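Xylan esterase, putative, AXE2C (PDB 2WAA) deacetylates the plant cell wall polysaccharides xylan and glucomannan as a carbohydrate esterase of family 2, and also cleaves 4-nitrophenyl acetate. Local coordinates at residues A48-T53 with T118-Q123; H19-G24 with S42-V47; E146-V151 with W160-E165. All coordinates share one frame; numbering follows the deposited sequence.

Contact 1: residues A48-T53 with T118-Q123; sequences AGSRLT and TLTGTQ
Leu52 and Leu119 meet as an antiparallel non-hydrogen-bonded pair, their side chains on the same buried face of the sheet. In both, CG lies opposite the backbone N (chi1 -175° and 174°), and a terminal methyl swings back over the partner's strand: Leu52 CD1 sits 3.9 Å from Leu119 CB, and Leu119 CD1 lies 3.5 Å from Arg51 O. Branched aliphatic chains suit this inward face.

The other face carries threonines and the carbon base of an arginine. Thr53 and Thr118 run side by side in the same direction, with Thr53 OG1 3.8 Å from Thr118 CB, while the Thr118 hydroxyl bonds to Thr12. Arg51 CB rests 4.0 Å from Thr120 CB; the extended chain then carries the guanidinium away from Thr120, so that one of its faces lies over Thr53 CG2 and its NE pairs with Glu87.

Two classic beta bulges interrupt the regular pairing. Ser50 and Arg51 share Thr120 O, which takes a 2.9 Å hydrogen bond from Ser50 N and a weak one from Arg51 N. Likewise Ala48 O accepts a hydrogen bond from Thr122 N at 2.9 Å and a weak one from Gln123 N. Between the bulges the CA atoms of Gly49 and Gly121 approach to 3.7 Å, a spacing that suits glycine because a CB on Gly49 would run into Thr120 O and Leu119 CD1, and one on Gly121 into Gly49 CA and the carbonyl before it.

Here both chains turn a corner, passing from one sheet of the N-terminal beta-sandwich to the other. Strand 51-58 lies between strands 84-91 and 112-119, with Leu52 joined through its backbone to Leu88 and Phe89. Strand 10-14 follows beyond 112-119, and Phe124 of strand 123-124 packs against both leucines from the facing sheet.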
ATOM      1  N   ALA A  48       0.117  14.253  24.336  1.00 10.67           N
ATOM      2  CA  ALA A  48      -0.291  14.311  25.768  1.00 10.67           C
ATOM      3  C   ALA A  48      -1.510  15.222  25.785  1.00 10.90           C
ATOM      4  O   ALA A  48      -1.389  16.411  25.514  1.00 10.45           O
ATOM      5  CB  ALA A  48       0.854  14.873  26.636  1.00 11.45           C
ATOM      6  N   GLY A  49      -2.689  14.665  26.034  1.00 10.60           N
ATOM      7  CA  GLY A  49      -3.917  15.438  26.033  1.00 10.13           C
ATOM      8  C   GLY A  49      -5.178  14.607  26.147  1.00 12.24           C
ATOM      9  O   GLY A  49      -5.127  13.376  26.294  1.00 11.78           O
ATOM     10  N   SER A  50      -6.324  15.280  26.058  1.00 10.96           N
ATOM     11  CA  SER A  50      -7.627  14.670  26.292  1.00 11.47           C
ATOM     12  C   SER A  50      -8.474  14.515  25.018  1.00 11.58           C
ATOM     13  O   SER A  50      -9.444  13.776  25.037  1.00 11.14           O
ATOM     14  CB  SER A  50      -8.411  15.514  27.326  1.00 11.67           C
ATOM     15  OG  SER A  50      -8.692  16.841  26.798  1.00 10.51           O
ATOM     16  N   ARG A  51      -8.148  15.241  23.945  1.00 10.83           N
ATOM     17  CA  ARG A  51      -8.937  15.140  22.723  1.00  9.92           C
ATOM     18  C   ARG A  51      -8.044  15.462  21.533  1.00 10.34           C
ATOM     19  O   ARG A  51      -7.143  16.339  21.610  1.00  9.67           O
ATOM     20  CB  ARG A  51     -10.159  16.104  22.740  1.00  8.85           C
ATOM     21  CG  ARG A  51     -11.130  15.892  21.584  1.00 11.32           C
ATOM     22  CD  ARG A  51     -12.421  16.761  21.710  1.00 17.89           C
ATOM     23  NE  ARG A  51     -13.409  16.314  20.739  1.00 20.31           N
ATOM     24  CZ  ARG A  51     -13.950  17.098  19.814  1.00 24.46           C
ATOM     25  NH1 ARG A  51     -13.639  18.386  19.769  1.00 25.07           N
ATOM     26  NH2 ARG A  51     -14.807  16.598  18.929  1.00 23.79           N
ATOM     27  N   LEU A  52      -8.257  14.731  20.440  1.00  9.81           N
ATOM     28  CA  LEU A  52      -7.522  14.996  19.197  1.00  9.21           C
ATOM     29  C   LEU A  52      -8.487  14.882  18.026  1.00  8.62           C
ATOM     30  O   LEU A  52      -9.266  13.906  17.925  1.00 10.21           O
ATOM     31  CB  LEU A  52      -6.342  14.032  19.044  1.00  9.09           C
ATOM     32  CG  LEU A  52      -5.420  14.284  17.825  1.00  8.96           C
ATOM     33  CD1 LEU A  52      -4.587  15.580  18.006  1.00  9.27           C
ATOM     34  CD2 LEU A  52      -4.486  13.049  17.649  1.00  4.74           C
ATOM     35  N   THR A  53      -8.508  15.915  17.171  1.00  7.89           N
ATOM     36  CA  THR A  53      -9.361  15.913  15.989  1.00  8.14           C
ATOM     37  C   THR A  53      -8.501  16.174  14.758  1.00  7.90           C
ATOM     38  O   THR A  53      -7.422  16.756  14.852  1.00  8.88           O
ATOM     39  CB  THR A  53     -10.534  16.967  16.011  1.00  8.06           C
ATOM     40  OG1 THR A  53      -9.985  18.300  15.986  1.00  9.04           O
ATOM     41  CG2 THR A  53     -11.412  16.792  17.258  1.00  8.36           C
ATOM     42  N   THR A 118      -5.871  19.075  15.668  1.00  8.16           N
ATOM     43  CA  THR A 118      -5.991  19.938  16.843  1.00  7.72           C
ATOM     44  C   THR A 118      -6.016  19.049  18.113  1.00  7.33           C
ATOM     45  O   THR A 118      -6.902  18.211  18.272  1.00  8.22           O
ATOM     46  CB  THR A 118      -7.254  20.779  16.810  1.00  8.05           C
ATOM     47  OG1 THR A 118      -7.190  21.716  15.719  1.00  9.66           O
ATOM     48  CG2 THR A 118      -7.400  21.566  18.175  1.00  8.97           C
ATOM     49  N   LEU A 119      -5.036  19.267  18.993  1.00  7.50           N
ATOM     50  CA  LEU A 119      -4.921  18.551  20.259  1.00  8.04           C
ATOM     51  C   LEU A 119      -5.430  19.470  21.349  1.00  8.75           C
ATOM     52  O   LEU A 119      -4.979  20.636  21.446  1.00  8.95           O
ATOM     53  CB  LEU A 119      -3.438  18.284  20.555  1.00  8.34           C
ATOM     54  CG  LEU A 119      -3.139  17.658  21.952  1.00  6.24           C
ATOM     55  CD1 LEU A 119      -3.711  16.248  22.031  1.00  6.62           C
ATOM     56  CD2 LEU A 119      -1.581  17.616  22.255  1.00  8.10           C
ATOM     57  N   THR A 120      -6.311  18.942  22.186  1.00  9.31           N
ATOM     58  CA  THR A 120      -6.716  19.647  23.394  1.00  9.70           C
ATOM     59  C   THR A 120      -5.856  19.009  24.472  1.00  9.93           C
ATOM     60  O   THR A 120      -5.935  17.779  24.700  1.00  9.50           O
ATOM     61  CB  THR A 120      -8.197  19.461  23.679  1.00  9.71           C
ATOM     62  OG1 THR A 120      -8.954  20.030  22.616  1.00 10.39           O
ATOM     63  CG2 THR A 120      -8.594  20.185  24.999  1.00 10.67           C
ATOM     64  N   GLY A 121      -4.999  19.786  25.127  1.00  9.66           N
ATOM     65  CA  GLY A 121      -4.038  19.135  26.038  1.00 11.24           C
ATOM     66  C   GLY A 121      -2.792  19.926  26.148  1.00 11.52           C
ATOM     67  O   GLY A 121      -2.837  21.140  26.140  1.00 12.38           O
ATOM     68  N   THR A 122      -1.665  19.246  26.255  0.50 11.37           N
ATOM     69  CA  THR A 122      -0.435  19.971  26.501  0.50 10.50           C
ATOM     70  C   THR A 122       0.464  20.058  25.278  0.50 10.85           C
ATOM     71  O   THR A 122       0.868  21.161  24.872  0.50 10.13           O
ATOM     72  CB  THR A 122       0.300  19.415  27.735  0.50 10.53           C
ATOM     73  OG1 THR A 122       0.463  18.016  27.602  0.50  8.74           O
ATOM     74  CG2 THR A 122      -0.505  19.703  29.004  0.50 12.26           C
ATOM     75  N   GLN A 123       0.771  18.917  24.672  1.00 10.49           N
ATOM     76  CA  GLN A 123       1.716  18.919  23.559  1.00 11.13           C
ATOM     77  C   GLN A 123       1.695  17.661  22.683  1.00 10.40           C
ATOM     78  O   GLN A 123       1.320  16.561  23.136  1.00  9.70           O
ATOM     79  CB  GLN A 123       3.131  19.077  24.093  1.00 12.79           C
ATOM     80  CG  GLN A 123       3.590  17.826  24.836  1.00 15.23           C
ATOM     81  CD  GLN A 123       4.987  17.964  25.402  1.00 23.53           C
ATOM     82  OE1 GLN A 123       5.924  18.328  24.691  1.00 25.22           O
ATOM     83  NE2 GLN A 123       5.144  17.651  26.678  1.00 24.97           N
TER

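Contact 2: residues H19-G24 with S42-V47; sequences HIQVMG and SLSTIV
Gln21 and Ser44 form an antiparallel hydrogen-bonded pair, with Gln21 N 2.9 Å from Ser44 O and a second bond returning from Ser44 N to Gln21 O. The next such pair has slightly shorter bonds, 2.8 Å both from Met23 N to Ser42 O and from Ser42 N to Met23 O. Between them Leu43 CA comes within 3.2 Å of Gln21 O as a CA-H...O contact, and Val22 and Leu43 lie side by side on one face. On the other face Ser44 OG, small enough to lie against the base of a longer chain, touches Gln21 CB at 3.4 Å. A bend at chi2 (53°) folds the Gln21 amide back, bringing OE1 within 2.9 Å of Val22 N, while NE2 bonds to Pro128 O.

Strand 21-23 pairs with strand 42-48 alone, as a short edge strand of one sheet of the N-terminal beta-sandwich, and strand 42-48 runs inside that sheet, with strand 94-103 along its other side.

Toward His19 the direct pairing ends. Ile20 still reaches Leu43 obliquely, its CG2 4.2 Å from Leu43 CB, and its apolar chain is buried against Leu117, but its carbonyl O bonds to a glycerol probably left from crystallisation. Farther on, a water bridges the strands instead, lying 2.7 Å from His19 O and accepting a bond from Ile46 N. The partly exposed imidazole of His19 uses ND1 to bond Asp17.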
ATOM      1  N   HIS A  19       5.995  16.442  13.800  1.00 10.48           N
ATOM      2  CA  HIS A  19       5.433  15.587  14.839  1.00  9.93           C
ATOM      3  C   HIS A  19       4.580  14.475  14.259  1.00  9.72           C
ATOM      4  O   HIS A  19       4.286  13.513  14.961  1.00 10.93           O
ATOM      5  CB  HIS A  19       4.567  16.370  15.839  1.00 10.76           C
ATOM      6  CG  HIS A  19       5.343  17.353  16.663  1.00 12.30           C
ATOM      7  ND1 HIS A  19       5.557  18.654  16.257  1.00 13.50           N
ATOM      8  CD2 HIS A  19       5.954  17.231  17.865  1.00 11.89           C
ATOM      9  CE1 HIS A  19       6.274  19.298  17.170  1.00 13.07           C
ATOM     10  NE2 HIS A  19       6.518  18.459  18.160  1.00 14.24           N
ATOM     11  N   ILE A  20       4.188  14.603  13.001  1.00  8.44           N
ATOM     12  CA  ILE A  20       3.362  13.559  12.386  1.00  8.85           C
ATOM     13  C   ILE A  20       4.247  12.656  11.511  1.00  8.60           C
ATOM     14  O   ILE A  20       4.853  13.113  10.515  1.00  9.41           O
ATOM     15  CB  ILE A  20       2.220  14.167  11.572  1.00  9.13           C
ATOM     16  CG1 ILE A  20       1.270  14.931  12.496  1.00  9.58           C
ATOM     17  CG2 ILE A  20       1.416  13.044  10.858  1.00  7.97           C
ATOM     18  CD1 ILE A  20       0.316  15.703  11.747  1.00 15.55           C
ATOM     19  N   GLN A  21       4.371  11.406  11.942  1.00  7.93           N
ATOM     20  CA  GLN A  21       5.107  10.375  11.213  1.00  6.61           C
ATOM     21  C   GLN A  21       4.292   9.926  10.002  1.00  6.75           C
ATOM     22  O   GLN A  21       3.055   9.847  10.078  1.00  7.03           O
ATOM     23  CB  GLN A  21       5.441   9.207  12.154  1.00  7.12           C
ATOM     24  CG  GLN A  21       6.445   8.193  11.491  1.00  5.04           C
ATOM     25  CD  GLN A  21       7.711   8.898  10.966  1.00 10.06           C
ATOM     26  OE1 GLN A  21       7.752   9.381   9.836  1.00  8.34           O
ATOM     27  NE2 GLN A  21       8.758   8.983  11.809  1.00 11.77           N
ATOM     28  N   VAL A  22       4.975   9.631   8.882  1.00  7.66           N
ATOM     29  CA  VAL A  22       4.257   9.271   7.677  1.00  8.19           C
ATOM     30  C   VAL A  22       4.974   8.095   7.067  1.00  8.64           C
ATOM     31  O   VAL A  22       6.213   8.140   6.839  1.00  8.05           O
ATOM     32  CB  VAL A  22       4.315  10.409   6.667  1.00  9.83           C
ATOM     33  CG1 VAL A  22       3.615   9.987   5.329  1.00  9.71           C
ATOM     34  CG2 VAL A  22       3.592  11.667   7.265  1.00  9.05           C
ATOM     35  N   MET A  23       4.211   7.059   6.774  1.00  7.65           N
ATOM     36  CA  MET A  23       4.779   5.910   6.061  1.00  7.85           C
ATOM     37  C   MET A  23       3.879   5.703   4.843  1.00  7.87           C
ATOM     38  O   MET A  23       2.671   5.540   4.998  1.00  9.33           O
ATOM     39  CB  MET A  23       4.754   4.658   6.958  1.00  7.77           C
ATOM     40  CG  MET A  23       5.432   3.416   6.222  1.00  8.02           C
ATOM     41  SD  MET A  23       5.293   1.976   7.284  1.00  9.95           S
ATOM     42  CE  MET A  23       3.581   1.458   7.085  1.00 10.56           C
ATOM     43  N   GLY A  24       4.438   5.726   3.636  1.00  7.16           N
ATOM     44  CA  GLY A  24       3.588   5.600   2.416  1.00  6.95           C
ATOM     45  C   GLY A  24       3.684   6.895   1.623  1.00  7.47           C
ATOM     46  O   GLY A  24       4.112   7.939   2.148  1.00  7.35           O
ATOM     47  N   SER A  42       0.114   5.507   6.187  1.00  8.38           N
ATOM     48  CA  SER A  42      -0.121   5.499   7.610  0.50  7.12           C
ATOM     49  C   SER A  42       0.477   6.774   8.235  1.00  7.57           C
ATOM     50  O   SER A  42       1.692   7.029   8.074  1.00  7.60           O
ATOM     51  CB  SER A  42       0.549   4.251   8.187  0.50  7.01           C
ATOM     52  OG  SER A  42      -0.061   3.049   7.709  0.50  2.04           O
ATOM     53  N   LEU A  43      -0.359   7.518   8.972  1.00  7.24           N
ATOM     54  CA  LEU A  43       0.073   8.768   9.603  0.60  7.03           C
ATOM     55  C   LEU A  43      -0.128   8.579  11.092  1.00  7.39           C
ATOM     56  O   LEU A  43      -1.180   8.090  11.526  1.00  7.82           O
ATOM     57  CB  LEU A  43      -0.757   9.950   9.122  0.60  6.11           C
ATOM     58  CG  LEU A  43      -1.048  10.054   7.627  0.60  8.54           C
ATOM     59  CD1 LEU A  43      -1.762  11.384   7.262  0.60  7.72           C
ATOM     60  CD2 LEU A  43       0.199   9.944   6.904  0.60  5.98           C
ATOM     61  N   SER A  44       0.887   8.944  11.874  1.00  6.87           N
ATOM     62  CA  SER A  44       0.817   8.608  13.298  1.00  7.44           C
ATOM     63  C   SER A  44       1.409   9.705  14.151  1.00  7.49           C
ATOM     64  O   SER A  44       2.302  10.436  13.725  1.00  7.97           O
ATOM     65  CB  SER A  44       1.500   7.261  13.629  1.00  7.64           C
ATOM     66  OG  SER A  44       2.866   7.156  13.140  1.00  9.30           O
ATOM     67  N   THR A  45       0.958   9.764  15.397  1.00  8.45           N
ATOM     68  CA  THR A  45       1.422  10.830  16.285  1.00  7.49           C
ATOM     69  C   THR A  45       1.251  10.275  17.709  1.00  8.33           C
ATOM     70  O   THR A  45       0.401   9.406  17.973  1.00  7.87           O
ATOM     71  CB  THR A  45       0.623  12.151  16.098  1.00  8.05           C
ATOM     72  OG1 THR A  45       1.064  13.134  17.038  1.00 10.48           O
ATOM     73  CG2 THR A  45      -0.889  11.940  16.357  1.00  6.42           C
ATOM     74  N   ILE A  46       2.057  10.795  18.624  1.00  8.35           N
ATOM     75  CA  ILE A  46       1.891  10.440  20.056  1.00  8.24           C
ATOM     76  C   ILE A  46       1.675  11.792  20.743  1.00  7.58           C
ATOM     77  O   ILE A  46       2.373  12.765  20.438  1.00  8.19           O
ATOM     78  CB  ILE A  46       3.145   9.801  20.616  1.00  8.45           C
ATOM     79  CG1 ILE A  46       3.398   8.425  19.967  1.00 11.36           C
ATOM     80  CG2 ILE A  46       2.990   9.540  22.095  1.00  8.28           C
ATOM     81  CD1 ILE A  46       4.842   8.037  19.971  1.00 17.51           C
ATOM     82  N   VAL A  47       0.675  11.888  21.596  1.00  7.97           N
ATOM     83  CA  VAL A  47       0.316  13.198  22.166  1.00  9.16           C
ATOM     84  C   VAL A  47       0.074  13.115  23.659  1.00 10.04           C
ATOM     85  O   VAL A  47      -0.188  12.038  24.178  1.00 11.47           O
ATOM     86  CB  VAL A  47      -1.000  13.759  21.541  1.00  8.94           C
ATOM     87  CG1 VAL A  47      -0.784  14.086  20.047  1.00  9.88           C
ATOM     88  CG2 VAL A  47      -2.212  12.792  21.735  1.00 10.97           C
TER
HETATM   89  O   HOH W   1       3.916  12.848  17.560  1.00  9.26           O

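Contact 3: residues E146-V151 with W160-E165; sequences EAIDRV and WWNARE
Asn162 ND2 is held between two carboxylates, bonding Asp149 OD1 at 2.9 Å across the contact and Glu165 OE1, also at 2.9 Å, within its own segment. The bond to Asp149 is nearly straight (178° at the hydrogen); it lies in the amide plane and meets OD1 on its syn side, though tilted out of the carboxylate plane. Asn162 OD1 completes an Asx motif by accepting from Glu165 N at 3.2 Å, so both ends of the amide are engaged and its rotation is fixed. The two neighbouring acids probably tolerate each other because Asp149 also pairs with Lys319 and Arg104.

These segments lie in the loop between strand 133-139 and helix 167-174 of the SGNH-type hydrolase domain, shortly after the inferred nucleophile Ser141. A type I turn from Ala147 to Arg150 presents Asp149 N to Trp160 O, 2.8 Å away.

Flat indoles suit the flanks of the turn, where each offers a broad face to aliphatic carbons. Glu146 CA stands 3.6 Å from the centre of the five-membered ring of Trp161, and the extended glutamate runs alongside the indole with its carboxylate turned only 23° from the ring plane. Glu146 OE2 pairs with Lys156, and the side chain touches both Ser141 and His316. Trp161 NE1, for its part, bonds to Glu106.

Ile148 crosses Asn162 at about a right angle and places CD1 3.4 Å from Asn162 O, a buried carbonyl oxygen without a polar partner. Arg150 CB lies 3.5 Å above the centre of the six-membered ring of Trp160. Farther out, Arg150 NH2 bonds to His316 O and NH1 pairs with Asp311. With CG lodged between the backbone N and the carbonyl carbon (chi1 75°) and a later bend, the arginine curls back to set NE 2.9 Å from Ala147 O.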
ATOM      1  N   GLU A 146      -7.872  -5.441  -1.872  1.00  7.80           N
ATOM      2  CA  GLU A 146      -9.278  -5.522  -2.291  1.00  8.50           C
ATOM      3  C   GLU A 146     -10.042  -6.755  -1.741  1.00  9.29           C
ATOM      4  O   GLU A 146      -9.533  -7.879  -1.775  1.00  9.87           O
ATOM      5  CB  GLU A 146      -9.371  -5.516  -3.830  1.00  7.97           C
ATOM      6  CG  GLU A 146     -10.860  -5.745  -4.339  1.00  6.96           C
ATOM      7  CD  GLU A 146     -11.013  -5.418  -5.837  1.00  7.98           C
ATOM      8  OE1 GLU A 146     -10.069  -4.916  -6.476  1.00  7.87           O
ATOM      9  OE2 GLU A 146     -12.134  -5.607  -6.382  1.00  8.20           O
ATOM     10  N   ALA A 147     -11.234  -6.493  -1.183  1.00  9.27           N
ATOM     11  CA  ALA A 147     -12.200  -7.556  -0.771  1.00 10.23           C
ATOM     12  C   ALA A 147     -11.774  -8.348   0.455  1.00 10.27           C
ATOM     13  O   ALA A 147     -12.395  -9.376   0.798  1.00 11.85           O
ATOM     14  CB  ALA A 147     -12.509  -8.504  -1.958  1.00  9.49           C
ATOM     15  N   ILE A 148     -10.763  -7.868   1.171  1.00  9.46           N
ATOM     16  CA  ILE A 148     -10.412  -8.532   2.433  1.00  8.85           C
ATOM     17  C   ILE A 148     -11.565  -8.463   3.431  1.00  9.78           C
ATOM     18  O   ILE A 148     -11.789  -9.447   4.187  1.00 10.65           O
ATOM     19  CB  ILE A 148      -9.089  -7.973   3.002  1.00  8.96           C
ATOM     20  CG1 ILE A 148      -7.949  -8.420   2.054  1.00  7.29           C
ATOM     21  CG2 ILE A 148      -8.857  -8.388   4.456  1.00  7.66           C
ATOM     22  CD1 ILE A 148      -6.604  -7.862   2.431  1.00  8.39           C
ATOM     23  N   ASP A 149     -12.289  -7.338   3.465  1.00  9.21           N
ATOM     24  CA  ASP A 149     -13.344  -7.173   4.483  1.00  9.51           C
ATOM     25  C   ASP A 149     -14.738  -7.410   3.912  1.00 10.15           C
ATOM     26  O   ASP A 149     -15.697  -6.764   4.326  1.00 11.04           O
ATOM     27  CB  ASP A 149     -13.299  -5.788   5.179  1.00  9.57           C
ATOM     28  CG  ASP A 149     -12.200  -5.679   6.245  1.00 11.59           C
ATOM     29  OD1 ASP A 149     -11.521  -6.691   6.577  1.00 11.81           O
ATOM     30  OD2 ASP A 149     -11.970  -4.538   6.740  1.00 11.33           O
ATOM     31  N   ARG A 150     -14.842  -8.334   2.965  1.00 10.41           N
ATOM     32  CA  ARG A 150     -16.118  -8.649   2.337  1.00 10.78           C
ATOM     33  C   ARG A 150     -17.007  -9.221   3.425  1.00 11.40           C
ATOM     34  O   ARG A 150     -16.529  -9.834   4.371  1.00 11.16           O
ATOM     35  CB  ARG A 150     -15.920  -9.728   1.257  1.00 10.77           C
ATOM     36  CG  ARG A 150     -15.700 -11.134   1.874  1.00 12.70           C
ATOM     37  CD  ARG A 150     -15.165 -12.187   0.867  1.00 16.10           C
ATOM     38  NE  ARG A 150     -13.806 -11.836   0.425  1.00 15.38           N
ATOM     39  CZ  ARG A 150     -13.151 -12.355  -0.606  1.00 14.81           C
ATOM     40  NH1 ARG A 150     -13.681 -13.338  -1.346  1.00 13.70           N
ATOM     41  NH2 ARG A 150     -11.937 -11.872  -0.874  1.00 12.79           N
ATOM     42  N   VAL A 151     -18.306  -9.123   3.238  1.00 11.91           N
ATOM     43  CA  VAL A 151     -19.222  -9.808   4.156  1.00 14.45           C
ATOM     44  C   VAL A 151     -20.277 -10.456   3.285  1.00 16.04           C
ATOM     45  O   VAL A 151     -20.742  -9.854   2.331  1.00 15.64           O
ATOM     46  CB  VAL A 151     -19.860  -8.784   5.094  1.00 13.64           C
ATOM     47  CG1 VAL A 151     -21.197  -9.313   5.665  1.00 18.40           C
ATOM     48  CG2 VAL A 151     -18.868  -8.431   6.172  1.00 14.81           C
ATOM     49  N   TRP A 160     -14.921  -2.813   1.525  1.00  7.72           N
ATOM     50  CA  TRP A 160     -14.318  -4.121   1.478  1.00  8.73           C
ATOM     51  C   TRP A 160     -12.786  -4.109   1.460  1.00  8.42           C
ATOM     52  O   TRP A 160     -12.172  -5.156   1.657  1.00  9.08           O
ATOM     53  CB  TRP A 160     -14.819  -4.854   0.237  1.00  8.05           C
ATOM     54  CG  TRP A 160     -16.208  -5.418   0.370  1.00  7.97           C
ATOM     55  CD1 TRP A 160     -17.248  -4.965   1.176  1.00  9.87           C
ATOM     56  CD2 TRP A 160     -16.731  -6.518  -0.371  1.00  9.22           C
ATOM     57  NE1 TRP A 160     -18.358  -5.755   0.997  1.00 10.60           N
ATOM     58  CE2 TRP A 160     -18.081  -6.701   0.041  1.00 11.57           C
ATOM     59  CE3 TRP A 160     -16.194  -7.349  -1.360  1.00 11.66           C
ATOM     60  CZ2 TRP A 160     -18.894  -7.719  -0.476  1.00 11.08           C
ATOM     61  CZ3 TRP A 160     -16.992  -8.368  -1.873  1.00 12.43           C
ATOM     62  CH2 TRP A 160     -18.331  -8.535  -1.443  1.00 14.03           C
ATOM     63  N   TRP A 161     -12.162  -2.964   1.180  1.00  8.26           N
ATOM     64  CA  TRP A 161     -10.704  -2.920   1.156  1.00  8.22           C
ATOM     65  C   TRP A 161     -10.091  -2.826   2.567  1.00  9.14           C
ATOM     66  O   TRP A 161     -10.570  -2.071   3.415  1.00  9.11           O
ATOM     67  CB  TRP A 161     -10.229  -1.694   0.353  1.00  8.24           C
ATOM     68  CG  TRP A 161     -10.163  -1.880  -1.144  1.00  7.71           C
ATOM     69  CD1 TRP A 161      -9.033  -1.787  -1.906  1.00  8.03           C
ATOM     70  CD2 TRP A 161     -11.250  -2.113  -2.069  1.00  8.88           C
ATOM     71  NE1 TRP A 161      -9.333  -1.979  -3.238  1.00  8.22           N
ATOM     72  CE2 TRP A 161     -10.675  -2.172  -3.375  1.00  8.34           C
ATOM     73  CE3 TRP A 161     -12.641  -2.278  -1.930  1.00  8.50           C
ATOM     74  CZ2 TRP A 161     -11.429  -2.404  -4.527  1.00  7.58           C
ATOM     75  CZ3 TRP A 161     -13.412  -2.483  -3.097  1.00  8.90           C
ATOM     76  CH2 TRP A 161     -12.790  -2.570  -4.370  1.00  9.72           C
ATOM     77  N   ASN A 162      -9.022  -3.579   2.811  1.00  8.96           N
ATOM     78  CA  ASN A 162      -8.358  -3.515   4.113  1.00  9.97           C
ATOM     79  C   ASN A 162      -6.861  -3.600   3.914  1.00  9.83           C
ATOM     80  O   ASN A 162      -6.349  -4.645   3.526  1.00 12.04           O
ATOM     81  CB  ASN A 162      -8.890  -4.661   4.969  1.00  9.61           C
ATOM     82  CG  ASN A 162      -8.357  -4.622   6.383  1.00 12.25           C
ATOM     83  OD1 ASN A 162      -7.301  -4.033   6.655  1.00 10.57           O
ATOM     84  ND2 ASN A 162      -9.033  -5.341   7.280  1.00 14.40           N
ATOM     85  N   ALA A 163      -6.135  -2.517   4.174  1.00 10.47           N
ATOM     86  CA  ALA A 163      -4.684  -2.499   3.922  1.00 11.38           C
ATOM     87  C   ALA A 163      -3.905  -3.208   5.037  1.00 11.37           C
ATOM     88  O   ALA A 163      -2.963  -3.965   4.760  1.00 10.74           O
ATOM     89  CB  ALA A 163      -4.198  -1.015   3.801  1.00 11.72           C
ATOM     90  N   ARG A 164      -4.289  -2.952   6.295  1.00 11.00           N
ATOM     91  CA  ARG A 164      -3.554  -3.471   7.464  1.00 12.60           C
ATOM     92  C   ARG A 164      -3.455  -4.990   7.447  1.00 11.42           C
ATOM     93  O   ARG A 164      -2.474  -5.557   7.941  1.00 10.59           O
ATOM     94  CB  ARG A 164      -4.290  -3.156   8.788  1.00 12.39           C
ATOM     95  CG  ARG A 164      -4.084  -1.856   9.481  1.00 21.64           C
ATOM     96  CD  ARG A 164      -5.346  -1.551  10.434  1.00 23.63           C
ATOM     97  NE  ARG A 164      -5.896  -2.775  11.056  1.00 30.94           N
ATOM     98  CZ  ARG A 164      -7.142  -3.277  10.918  1.00 29.19           C
ATOM     99  NH1 ARG A 164      -8.135  -2.703  10.184  1.00 24.60           N
ATOM    100  NH2 ARG A 164      -7.410  -4.400  11.549  1.00 29.50           N
ATOM    101  N   GLU A 165      -4.521  -5.646   6.953  1.00 10.84           N
ATOM    102  CA  GLU A 165      -4.593  -7.099   6.929  1.00 10.27           C
ATOM    103  C   GLU A 165      -4.265  -7.716   5.585  1.00  9.98           C
ATOM    104  O   GLU A 165      -4.433  -8.935   5.390  1.00 10.57           O
ATOM    105  CB  GLU A 165      -5.965  -7.565   7.444  1.00 10.91           C
ATOM    106  CG  GLU A 165      -6.048  -7.156   8.913  1.00 16.22           C
ATOM    107  CD  GLU A 165      -7.255  -7.663   9.610  1.00 24.99           C
ATOM    108  OE1 GLU A 165      -8.321  -7.039   9.468  1.00 27.20           O
ATOM    109  OE2 GLU A 165      -7.118  -8.700  10.303  1.00 31.13           O
TER

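Contacts 1 and 2 belong to the same N-terminal beta-sandwich and touch: strand 42-48 of contact 2 runs on into the corner that opens contact 1, where Leu119 meets Val47 and Leu52 meets Thr45. Both rest on antiparallel backbone bonds and are partly buried, but contact 1 joins the two sheets through bulges and paired glycines, whereas contact 2 fastens an edge strand. Contact 3 is in the catalytic domain, its centre about 31 Å from that of contact 1 and 22 Å from that of contact 2. More deeply buried and without regular strands, it relies on indole faces, carboxylates and one amide, beside the inferred catalytic residues.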